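Local atomic coordinates of diacylglycerol lipase (Aspergillus oryzae, PDB entry 5XK2), a protein that probably hydrolyses the ester bonds of mono- and diacylglycerols, as a fungal lipase of the class 3 family with an alpha/beta-hydrolase fold. Residues Tyr199-Asn204 / Tyr225-Pro230; Asp17-Val22 / Trp270-Ala275; Asp205-Lys210 / Leu263-His268. One frame throughout, in Å; residues are numbered along the deposited sequence.

Contact 1: Tyr199-Asn204 / Tyr225-Pro230; sequences YRFTHN and YYITAP
His203 holds CG anti to its backbone N (chi1 -180°), which carries the imidazole to Ala229; Tyr225 turns CG away from its carbonyl carbon (chi1 -70°), which lays its ring alongside Tyr199 and obliquely against Phe201. The two strands are parallel neighbours in the central sheet of an alpha/beta-hydrolase fold, their short axes 4.6 Å apart at 25°. The backbone bonds run Tyr225 N to Arg200 O, Thr202 N to Tyr225 O, Ile227 N to Thr202 O and Asn204 N to Ile227 O.

Phe201, Tyr225, His203 and Ile227 share one sheet face. Phe201 CD2 touches Tyr225 CB at 3.5 Å. The phenol OH of Tyr225 comes to the edge of the Tyr199 ring, 3.5 Å from Tyr199 CD1. Phe18 of helix 14-27 packs on these three rings, meeting Phe201 and Tyr225 edge-to-face. On the other face, Thr202 OG1 is in van der Waals contact with the Tyr226 ring edge, 3.3 Å from Tyr226 CD1. The hydroxyl's hydrogen bond goes to Glu224 OE2.

At the C-terminal end of the pair, side chains add to the backbone bonds. Asn204 ND2 bonds weakly to Ala229 O and to a water, which donates to Thr228 O at 2.7 Å. The imidazole is fixed at both nitrogens: ND1 is hydrogen-bonded to Ser267 O, while His203 NE2 gives its hydrogen to Ala229 O at 2.7 Å, nearly in line with the C=O and within the ring plane.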
loop_
_atom_site.group_PDB
_atom_site.type_symbol
_atom_site.label_atom_id
_atom_site.label_comp_id
_atom_site.label_asym_id
_atom_site.label_seq_id
_atom_site.Cartn_x
_atom_site.Cartn_y
_atom_site.Cartn_z
ATOM N N TYR A 199 -13.322 -7.792 -21.126
ATOM C CA TYR A 199 -12.245 -8.706 -20.748
ATOM C C TYR A 199 -11.632 -8.256 -19.433
ATOM O O TYR A 199 -10.694 -7.438 -19.397
ATOM C CB TYR A 199 -11.198 -8.752 -21.872
ATOM C CG TYR A 199 -11.866 -9.060 -23.182
ATOM C CD1 TYR A 199 -12.234 -10.366 -23.487
ATOM C CD2 TYR A 199 -12.170 -8.051 -24.092
ATOM C CE1 TYR A 199 -12.912 -10.660 -24.682
ATOM C CE2 TYR A 199 -12.837 -8.340 -25.298
ATOM C CZ TYR A 199 -13.199 -9.659 -25.574
ATOM O OH TYR A 199 -13.853 -9.991 -26.743
ATOM N N ARG A 200 -12.089 -8.898 -18.366
ATOM C CA ARG A 200 -11.641 -8.591 -17.017
ATOM C C ARG A 200 -10.747 -9.721 -16.536
ATOM O O ARG A 200 -11.127 -10.899 -16.615
ATOM C CB ARG A 200 -12.829 -8.405 -16.058
ATOM C CG ARG A 200 -12.362 -8.162 -14.597
ATOM C CD ARG A 200 -13.544 -7.968 -13.652
ATOM N NE ARG A 200 -14.362 -9.184 -13.499
ATOM C CZ ARG A 200 -14.059 -10.223 -12.717
ATOM N NH1 ARG A 200 -12.935 -10.220 -11.992
ATOM N NH2 ARG A 200 -14.902 -11.263 -12.636
ATOM N N PHE A 201 -9.560 -9.362 -16.052
ATOM C CA PHE A 201 -8.556 -10.355 -15.659
ATOM C C PHE A 201 -8.288 -10.384 -14.179
ATOM O O PHE A 201 -8.326 -9.363 -13.500
ATOM C CB PHE A 201 -7.236 -10.079 -16.392
ATOM C CG PHE A 201 -7.367 -10.170 -17.879
ATOM C CD1 PHE A 201 -7.799 -9.076 -18.605
ATOM C CD2 PHE A 201 -7.081 -11.348 -18.541
ATOM C CE1 PHE A 201 -7.932 -9.145 -19.992
ATOM C CE2 PHE A 201 -7.227 -11.441 -19.914
ATOM C CZ PHE A 201 -7.659 -10.332 -20.645
ATOM N N THR A 202 -7.983 -11.579 -13.686
ATOM C CA THR A 202 -7.446 -11.759 -12.345
ATOM C C THR A 202 -6.220 -12.652 -12.423
ATOM O O THR A 202 -6.011 -13.363 -13.414
ATOM C CB THR A 202 -8.433 -12.439 -11.414
ATOM O OG1 THR A 202 -8.739 -13.732 -11.967
ATOM C CG2 THR A 202 -9.731 -11.603 -11.261
ATOM N N HIS A 203 -5.403 -12.621 -11.384
ATOM C CA HIS A 203 -4.180 -13.415 -11.411
ATOM C C HIS A 203 -3.984 -14.101 -10.086
ATOM O O HIS A 203 -3.741 -13.426 -9.083
ATOM C CB HIS A 203 -2.977 -12.519 -11.721
ATOM C CG HIS A 203 -1.676 -13.268 -11.777
ATOM N ND1 HIS A 203 -0.524 -12.800 -11.184
ATOM C CD2 HIS A 203 -1.356 -14.464 -12.337
ATOM C CE1 HIS A 203 0.461 -13.660 -11.395
ATOM N NE2 HIS A 203 -0.015 -14.679 -12.086
ATOM N N ASN A 204 -4.065 -15.433 -10.092
ATOM C CA ASN A 204 -3.863 -16.221 -8.871
ATOM C C ASN A 204 -4.608 -15.605 -7.688
ATOM O O ASN A 204 -5.822 -15.362 -7.778
ATOM C CB ASN A 204 -2.358 -16.384 -8.590
ATOM C CG ASN A 204 -1.698 -17.315 -9.598
ATOM O OD1 ASN A 204 -2.336 -18.253 -10.080
ATOM N ND2 ASN A 204 -0.428 -17.061 -9.915
ATOM N N TYR A 225 -11.378 -13.689 -16.543
ATOM C CA TYR A 225 -10.273 -14.396 -17.186
ATOM C C TYR A 225 -9.238 -14.584 -16.116
ATOM O O TYR A 225 -8.482 -13.667 -15.790
ATOM C CB TYR A 225 -9.727 -13.590 -18.389
ATOM C CG TYR A 225 -10.700 -13.569 -19.545
ATOM C CD1 TYR A 225 -11.777 -12.677 -19.571
ATOM C CD2 TYR A 225 -10.572 -14.476 -20.589
ATOM C CE1 TYR A 225 -12.678 -12.683 -20.614
ATOM C CE2 TYR A 225 -11.483 -14.492 -21.635
ATOM C CZ TYR A 225 -12.530 -13.583 -21.639
ATOM O OH TYR A 225 -13.452 -13.588 -22.690
ATOM N N TYR A 226 -9.181 -15.812 -15.598
ATOM C CA TYR A 226 -8.389 -16.133 -14.413
ATOM C C TYR A 226 -7.051 -16.688 -14.855
ATOM O O TYR A 226 -6.978 -17.775 -15.441
ATOM C CB TYR A 226 -9.166 -17.145 -13.566
ATOM C CG TYR A 226 -8.491 -17.682 -12.329
ATOM C CD1 TYR A 226 -7.816 -16.840 -11.433
ATOM C CD2 TYR A 226 -8.581 -19.038 -12.030
ATOM C CE1 TYR A 226 -7.234 -17.361 -10.276
ATOM C CE2 TYR A 226 -8.019 -19.554 -10.886
ATOM C CZ TYR A 226 -7.346 -18.718 -10.017
ATOM O OH TYR A 226 -6.799 -19.280 -8.881
ATOM N N ILE A 227 -5.995 -15.921 -14.601
ATOM C CA ILE A 227 -4.643 -16.294 -15.014
ATOM C C ILE A 227 -3.962 -17.038 -13.882
ATOM O O ILE A 227 -3.891 -16.531 -12.767
ATOM C CB ILE A 227 -3.782 -15.066 -15.364
ATOM C CG1 ILE A 227 -4.469 -14.182 -16.403
ATOM C CG2 ILE A 227 -2.377 -15.510 -15.825
ATOM C CD1 ILE A 227 -3.876 -12.770 -16.415
ATOM N N THR A 228 -3.541 -18.268 -14.144
ATOM C CA THR A 228 -2.858 -19.086 -13.128
ATOM C C THR A 228 -1.355 -19.310 -13.371
ATOM O O THR A 228 -0.752 -20.180 -12.754
ATOM C CB THR A 228 -3.582 -20.430 -12.944
ATOM O OG1 THR A 228 -3.820 -21.037 -14.218
ATOM C CG2 THR A 228 -4.905 -20.200 -12.223
ATOM N N ALA A 229 -0.765 -18.601 -14.319
ATOM C CA ALA A 229 0.683 -18.687 -14.517
ATOM C C ALA A 229 1.463 -18.090 -13.336
ATOM O O ALA A 229 1.006 -17.127 -12.726
ATOM C CB ALA A 229 1.055 -17.962 -15.805
ATOM N N PRO A 230 2.668 -18.614 -13.046
ATOM C CA PRO A 230 3.524 -17.962 -12.051
ATOM C C PRO A 230 3.916 -16.534 -12.474
ATOM O O PRO A 230 3.953 -16.203 -13.685
ATOM C CB PRO A 230 4.769 -18.864 -11.999
ATOM C CG PRO A 230 4.311 -20.179 -12.527
ATOM C CD PRO A 230 3.285 -19.841 -13.586
HETATM O O HOH W 1 0.786 -20.004 -10.532
#

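Contact 2: Asp17-Val22 / Trp270-Ala275; sequences DFKFWV and WYFIHA
This is apolar packing between the N-terminal helix 14-27 and a loop late in the chain, beside the central sheet of the alpha/beta-hydrolase fold. Phe272, Ile273 and the carbonyl of Tyr271 meet Phe18, Lys19 and Val22, which occupy one side of the helix.

Phe272 is the main bridge. Its ring approaches the helix obliquely between two side chains. Lys19 CG is 3.6 Å from Phe272 CD1, and Phe18 CB is 3.9 Å from Phe272 CZ. The lysine chain passes the phenylalanine side chain at about a right angle. Beyond CG it is extended, and its NZ is hydrogen-bonded to Val235 O. The aliphatic part of Lys19 thus packs on the ring while its amino group is held by another loop. Phe18 offers its CB here, but its ring leads away to the sheet, where it also touches Tyr176.

Val22 lies one turn further along the helix. Its CG1 lies between the backbone N and the carbonyl carbon (chi1 66°), and CG2 is anti to the N. This turns CG1 to Ile273 and CG2 to the Tyr271 carbonyl. CG1 meets the Ile273 side chain tip to tip, 3.9 Å from Ile273 CD1. Both Val22 and Phe272 also touch Tyr178 of strand 173-178. The loop turns sharply at Phe272: Tyr271 N is hydrogen-bonded to Ile273 O, and Ile273 N to Tyr271 O at 2.7 Å, which fits a classic gamma turn. The other valine methyl rests on that last carbonyl, with Val22 CG2 3.5 Å from Tyr271 O.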
loop_
_atom_site.group_PDB
_atom_site.type_symbol
_atom_site.label_atom_id
_atom_site.label_comp_id
_atom_site.label_asym_id
_atom_site.label_seq_id
_atom_site.Cartn_x
_atom_site.Cartn_y
_atom_site.Cartn_z
ATOM N N ASP A 17 -3.788 -11.154 -28.229
ATOM C CA ASP A 17 -4.529 -9.900 -28.083
ATOM C C ASP A 17 -4.453 -9.419 -26.630
ATOM O O ASP A 17 -4.153 -8.249 -26.354
ATOM C CB ASP A 17 -5.990 -10.105 -28.516
ATOM C CG ASP A 17 -6.819 -8.828 -28.463
ATOM O OD1 ASP A 17 -6.681 -7.983 -29.373
ATOM O OD2 ASP A 17 -7.627 -8.686 -27.511
ATOM N N PHE A 18 -4.705 -10.338 -25.707
ATOM C CA PHE A 18 -4.699 -10.007 -24.283
ATOM C C PHE A 18 -3.325 -9.499 -23.823
ATOM O O PHE A 18 -3.230 -8.606 -22.973
ATOM C CB PHE A 18 -5.082 -11.232 -23.444
ATOM C CG PHE A 18 -6.514 -11.669 -23.582
ATOM C CD1 PHE A 18 -7.463 -10.868 -24.204
ATOM C CD2 PHE A 18 -6.910 -12.904 -23.075
ATOM C CE1 PHE A 18 -8.790 -11.280 -24.296
ATOM C CE2 PHE A 18 -8.227 -13.327 -23.166
ATOM C CZ PHE A 18 -9.166 -12.532 -23.782
ATOM N N LYS A 19 -2.267 -10.097 -24.367
ATOM C CA LYS A 19 -0.897 -9.690 -24.048
ATOM C C LYS A 19 -0.524 -8.329 -24.635
ATOM O O LYS A 19 0.469 -7.717 -24.226
ATOM C CB LYS A 19 0.087 -10.749 -24.544
ATOM C CG LYS A 19 0.043 -12.027 -23.722
ATOM C CD LYS A 19 0.869 -13.135 -24.377
ATOM C CE LYS A 19 0.878 -14.381 -23.494
ATOM N NZ LYS A 19 1.734 -15.451 -24.100
ATOM N N PHE A 20 -1.268 -7.888 -25.647
ATOM C CA PHE A 20 -1.005 -6.588 -26.243
ATOM C C PHE A 20 -1.629 -5.410 -25.481
ATOM O O PHE A 20 -0.933 -4.459 -25.122
ATOM C CB PHE A 20 -1.504 -6.587 -27.691
ATOM C CG PHE A 20 -1.340 -5.267 -28.387
ATOM C CD1 PHE A 20 -0.079 -4.784 -28.678
ATOM C CD2 PHE A 20 -2.452 -4.514 -28.749
ATOM C CE1 PHE A 20 0.096 -3.569 -29.332
ATOM C CE2 PHE A 20 -2.288 -3.299 -29.400
ATOM C CZ PHE A 20 -1.023 -2.819 -29.683
ATOM N N TRP A 21 -2.931 -5.464 -25.192
ATOM C CA TRP A 21 -3.580 -4.264 -24.665
ATOM C C TRP A 21 -3.086 -3.928 -23.264
ATOM O O TRP A 21 -3.144 -2.761 -22.854
ATOM C CB TRP A 21 -5.128 -4.399 -24.690
ATOM C CG TRP A 21 -5.613 -4.591 -26.099
ATOM C CD1 TRP A 21 -6.035 -5.748 -26.662
ATOM C CD2 TRP A 21 -5.627 -3.604 -27.142
ATOM N NE1 TRP A 21 -6.352 -5.545 -27.997
ATOM C CE2 TRP A 21 -6.088 -4.237 -28.312
ATOM C CE3 TRP A 21 -5.283 -2.245 -27.196
ATOM C CZ2 TRP A 21 -6.245 -3.558 -29.519
ATOM C CZ3 TRP A 21 -5.437 -1.572 -28.400
ATOM C CH2 TRP A 21 -5.905 -2.234 -29.549
ATOM N N VAL A 22 -2.557 -4.919 -22.548
ATOM C CA VAL A 22 -2.038 -4.645 -21.208
ATOM C C VAL A 22 -0.849 -3.667 -21.280
ATOM O O VAL A 22 -0.564 -2.962 -20.317
ATOM C CB VAL A 22 -1.628 -5.951 -20.473
ATOM C CG1 VAL A 22 -0.432 -6.626 -21.147
ATOM C CG2 VAL A 22 -1.380 -5.684 -18.977
ATOM N N TRP A 270 1.736 -8.699 -11.802
ATOM C CA TRP A 270 2.118 -9.527 -12.943
ATOM C C TRP A 270 0.868 -9.991 -13.689
ATOM O O TRP A 270 0.288 -11.019 -13.345
ATOM C CB TRP A 270 2.924 -10.753 -12.453
ATOM C CG TRP A 270 4.214 -10.375 -11.796
ATOM C CD1 TRP A 270 4.461 -10.282 -10.459
ATOM C CD2 TRP A 270 5.442 -10.007 -12.458
ATOM N NE1 TRP A 270 5.771 -9.877 -10.243
ATOM C CE2 TRP A 270 6.382 -9.703 -11.453
ATOM C CE3 TRP A 270 5.821 -9.893 -13.796
ATOM C CZ2 TRP A 270 7.690 -9.296 -11.751
ATOM C CZ3 TRP A 270 7.137 -9.502 -14.087
ATOM C CH2 TRP A 270 8.042 -9.209 -13.068
ATOM N N TYR A 271 0.508 -9.252 -14.741
ATOM C CA TYR A 271 -0.612 -9.614 -15.611
ATOM C C TYR A 271 -0.029 -9.627 -17.005
ATOM O O TYR A 271 -0.004 -8.616 -17.693
ATOM C CB TYR A 271 -1.753 -8.581 -15.457
ATOM C CG TYR A 271 -2.647 -8.869 -14.275
ATOM C CD1 TYR A 271 -2.206 -8.658 -12.961
ATOM C CD2 TYR A 271 -3.919 -9.388 -14.465
ATOM C CE1 TYR A 271 -3.035 -8.957 -11.865
ATOM C CE2 TYR A 271 -4.756 -9.678 -13.381
ATOM C CZ TYR A 271 -4.303 -9.472 -12.092
ATOM O OH TYR A 271 -5.135 -9.771 -11.038
ATOM N N PHE A 272 0.395 -10.815 -17.405
ATOM C CA PHE A 272 1.193 -11.103 -18.606
ATOM C C PHE A 272 2.550 -10.432 -18.647
ATOM O O PHE A 272 3.539 -11.104 -18.910
ATOM C CB PHE A 272 0.436 -10.684 -19.864
ATOM C CG PHE A 272 -0.909 -11.313 -19.979
ATOM C CD1 PHE A 272 -1.023 -12.652 -20.348
ATOM C CD2 PHE A 272 -2.059 -10.592 -19.687
ATOM C CE1 PHE A 272 -2.283 -13.272 -20.436
ATOM C CE2 PHE A 272 -3.318 -11.203 -19.773
ATOM C CZ PHE A 272 -3.425 -12.539 -20.147
ATOM N N ILE A 273 2.621 -9.195 -18.162
ATOM C CA ILE A 273 3.846 -8.410 -18.144
ATOM C C ILE A 273 3.947 -7.825 -16.752
ATOM O O ILE A 273 3.005 -7.948 -15.968
ATOM C CB ILE A 273 3.839 -7.246 -19.186
ATOM C CG1 ILE A 273 2.726 -6.247 -18.861
ATOM C CG2 ILE A 273 3.707 -7.782 -20.608
ATOM C CD1 ILE A 273 2.759 -4.927 -19.698
ATOM N N HIS A 274 5.026 -7.098 -16.473
ATOM C CA HIS A 274 5.120 -6.419 -15.188
ATOM C C HIS A 274 4.393 -5.100 -15.387
ATOM O O HIS A 274 4.956 -4.134 -15.889
ATOM C CB HIS A 274 6.601 -6.216 -14.825
ATOM C CG HIS A 274 6.830 -5.704 -13.440
ATOM N ND1 HIS A 274 8.097 -5.494 -12.927
ATOM C CD2 HIS A 274 5.963 -5.385 -12.448
ATOM C CE1 HIS A 274 7.997 -5.041 -11.689
ATOM N NE2 HIS A 274 6.714 -4.969 -11.374
ATOM N N ALA A 275 3.142 -5.054 -14.923
ATOM C CA ALA A 275 2.202 -4.055 -15.429
ATOM C C ALA A 275 2.491 -2.645 -14.949
ATOM O O ALA A 275 2.246 -1.678 -15.665
ATOM C CB ALA A 275 0.764 -4.455 -15.039
#

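Contact 3: Asp205-Lys210 / Leu263-His268; sequences DDPVPK and LAFHSH
His268 and Asp206 meet through a nearly straight hydrogen bond, 2.8 Å from His268 ND1 to Asp206 OD2 with 168° at the hydrogen. The acceptor oxygen lies in the ring plane, and it is met on its syn side. Ring and carboxylate planes are turned 60° apart. Val208 CG2 sits over one face of the imidazole, 3.5 Å from the His268 ring centroid, in a CH-pi contact. Edge and face are thus both engaged, which restricts rotation of the ring. His268 NE2 is hydrogen-bonded to Ser153 OG, at the turn after strand 146-152.

Asp206 is itself positioned. Its OD1 accepts from Val208 N at 3.0 Å, closing an Asx turn. Its OD2 has a second partner, the hydroxyl of Tyr271, so this oxygen takes part in two bonds.

Further out, Ser267 OG donates to Asp205 OD1 at 2.7 Å. A water gives a hydrogen to Asp205 OD2 and also bonds His266 NE2. Ala264 CB packs 3.2 Å from Asp205 O, and Pro207 CG lies 4.2 Å from Phe265 CD1. Pro207 packs on Leu262, and Phe265 on Thr99, of the second subunit.

This geometry fits the Ser-His-Asp triad of an alpha/beta-hydrolase, with Ser153 probably on the nucleophile elbow.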
loop_
_atom_site.group_PDB
_atom_site.type_symbol
_atom_site.label_atom_id
_atom_site.label_comp_id
_atom_site.label_asym_id
_atom_site.label_seq_id
_atom_site.Cartn_x
_atom_site.Cartn_y
_atom_site.Cartn_z
ATOM N N ASP A 205 -3.889 -15.365 -6.594
ATOM C CA ASP A 205 -4.464 -14.893 -5.329
ATOM C C ASP A 205 -4.399 -13.373 -5.165
ATOM O O ASP A 205 -4.369 -12.866 -4.044
ATOM C CB ASP A 205 -3.832 -15.606 -4.121
ATOM C CG ASP A 205 -2.326 -15.481 -4.059
ATOM O OD1 ASP A 205 -1.704 -14.954 -5.003
ATOM O OD2 ASP A 205 -1.760 -15.949 -3.038
ATOM N N ASP A 206 -4.279 -12.645 -6.267
ATOM C CA ASP A 206 -4.250 -11.167 -6.188
ATOM C C ASP A 206 -5.368 -10.652 -5.256
ATOM O O ASP A 206 -6.523 -11.000 -5.421
ATOM C CB ASP A 206 -4.414 -10.619 -7.612
ATOM C CG ASP A 206 -4.440 -9.099 -7.679
ATOM O OD1 ASP A 206 -4.286 -8.418 -6.640
ATOM O OD2 ASP A 206 -4.602 -8.597 -8.817
ATOM N N PRO A 207 -5.008 -9.884 -4.212
ATOM C CA PRO A 207 -6.059 -9.436 -3.283
ATOM C C PRO A 207 -6.988 -8.341 -3.825
ATOM O O PRO A 207 -8.116 -8.186 -3.334
ATOM C CB PRO A 207 -5.267 -8.901 -2.085
ATOM C CG PRO A 207 -3.955 -8.462 -2.660
ATOM C CD PRO A 207 -3.655 -9.482 -3.768
ATOM N N VAL A 208 -6.512 -7.561 -4.791
ATOM C CA VAL A 208 -7.248 -6.363 -5.187
ATOM C C VAL A 208 -8.619 -6.665 -5.821
ATOM O O VAL A 208 -9.586 -5.989 -5.479
ATOM C CB VAL A 208 -6.365 -5.473 -6.095
ATOM C CG1 VAL A 208 -7.145 -4.248 -6.596
ATOM C CG2 VAL A 208 -5.125 -5.000 -5.281
ATOM N N PRO A 209 -8.737 -7.692 -6.690
ATOM C CA PRO A 209 -10.064 -8.023 -7.238
ATOM C C PRO A 209 -11.060 -8.547 -6.202
ATOM O O PRO A 209 -12.178 -8.892 -6.582
ATOM C CB PRO A 209 -9.758 -9.080 -8.316
ATOM C CG PRO A 209 -8.362 -8.733 -8.751
ATOM C CD PRO A 209 -7.682 -8.404 -7.434
ATOM N N LYS A 210 -10.629 -8.763 -4.959
ATOM C CA LYS A 210 -11.570 -9.168 -3.924
ATOM C C LYS A 210 -12.198 -7.992 -3.184
ATOM O O LYS A 210 -12.962 -8.197 -2.237
ATOM C CB LYS A 210 -10.880 -10.081 -2.912
ATOM C CG LYS A 210 -10.390 -11.344 -3.533
ATOM C CD LYS A 210 -9.626 -12.172 -2.516
ATOM C CE LYS A 210 -8.727 -13.113 -3.214
ATOM N NZ LYS A 210 -8.027 -13.962 -2.228
ATOM N N LEU A 263 -0.037 -10.327 1.695
ATOM C CA LEU A 263 1.224 -10.872 1.194
ATOM C C LEU A 263 1.074 -11.450 -0.208
ATOM O O LEU A 263 2.066 -11.767 -0.858
ATOM C CB LEU A 263 1.783 -11.937 2.147
ATOM C CG LEU A 263 3.259 -12.274 1.902
ATOM C CD1 LEU A 263 4.162 -11.045 1.982
ATOM C CD2 LEU A 263 3.712 -13.341 2.883
ATOM N N ALA A 264 -0.162 -11.542 -0.696
ATOM C CA ALA A 264 -0.385 -11.983 -2.079
ATOM C C ALA A 264 -0.259 -10.815 -3.061
ATOM O O ALA A 264 -0.519 -10.965 -4.255
ATOM C CB ALA A 264 -1.737 -12.648 -2.217
ATOM N N PHE A 265 0.138 -9.642 -2.573
ATOM C CA PHE A 265 0.169 -8.481 -3.438
ATOM C C PHE A 265 1.086 -8.651 -4.659
ATOM O O PHE A 265 0.823 -8.078 -5.708
ATOM C CB PHE A 265 0.572 -7.226 -2.663
ATOM C CG PHE A 265 0.260 -5.981 -3.406
ATOM C CD1 PHE A 265 -1.031 -5.502 -3.446
ATOM C CD2 PHE A 265 1.243 -5.335 -4.143
ATOM C CE1 PHE A 265 -1.335 -4.374 -4.167
ATOM C CE2 PHE A 265 0.945 -4.195 -4.871
ATOM C CZ PHE A 265 -0.345 -3.717 -4.883
ATOM N N HIS A 266 2.126 -9.471 -4.543
ATOM C CA HIS A 266 2.999 -9.737 -5.688
ATOM C C HIS A 266 2.183 -10.145 -6.925
ATOM O O HIS A 266 2.524 -9.781 -8.044
ATOM C CB HIS A 266 4.016 -10.833 -5.339
ATOM C CG HIS A 266 3.396 -12.171 -5.086
ATOM N ND1 HIS A 266 3.289 -13.140 -6.063
ATOM C CD2 HIS A 266 2.799 -12.684 -3.980
ATOM C CE1 HIS A 266 2.680 -14.205 -5.561
ATOM N NE2 HIS A 266 2.375 -13.955 -4.301
ATOM N N SER A 267 1.090 -10.874 -6.705
ATOM C CA SER A 267 0.252 -11.358 -7.814
ATOM C C SER A 267 -0.388 -10.208 -8.583
ATOM O O SER A 267 -0.708 -10.333 -9.761
ATOM C CB SER A 267 -0.842 -12.293 -7.294
ATOM O OG SER A 267 -0.234 -13.476 -6.765
ATOM N N HIS A 268 -0.563 -9.075 -7.908
ATOM C CA HIS A 268 -1.258 -7.934 -8.506
ATOM C C HIS A 268 -0.480 -7.280 -9.635
ATOM O O HIS A 268 -1.087 -6.648 -10.502
ATOM C CB HIS A 268 -1.555 -6.865 -7.428
ATOM C CG HIS A 268 -2.439 -5.750 -7.897
ATOM N ND1 HIS A 268 -3.713 -5.962 -8.383
ATOM C CD2 HIS A 268 -2.258 -4.406 -7.888
ATOM C CE1 HIS A 268 -4.267 -4.794 -8.679
ATOM N NE2 HIS A 268 -3.405 -3.835 -8.384
HETATM O O HOH W 2 0.844 -15.411 -2.523
#

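Contact 3 is largely buried; contacts 1 and 2 are partly buried. Contact 1 is part of the central sheet; contacts 2 and 3 lie at it. Contact 1 joins two neighbouring strands, mainly through backbone bonds. Contact 2 sets a helix against a loop by apolar packing. Contact 3 links two loops through carboxylates, a hydroxyl and an imidazole, and it alone meets the second subunit. Two pairs of segments are consecutive or nearly so: 199-204 runs straight into 205-210, and 263-268 is one residue short of 270-275. Phe18 joins contact 2 to the aromatic cluster of contact 1. Tyr271 OH, bonded in contact 3, also lies 2.9 Å from His203 N, so contact 2 touches both others.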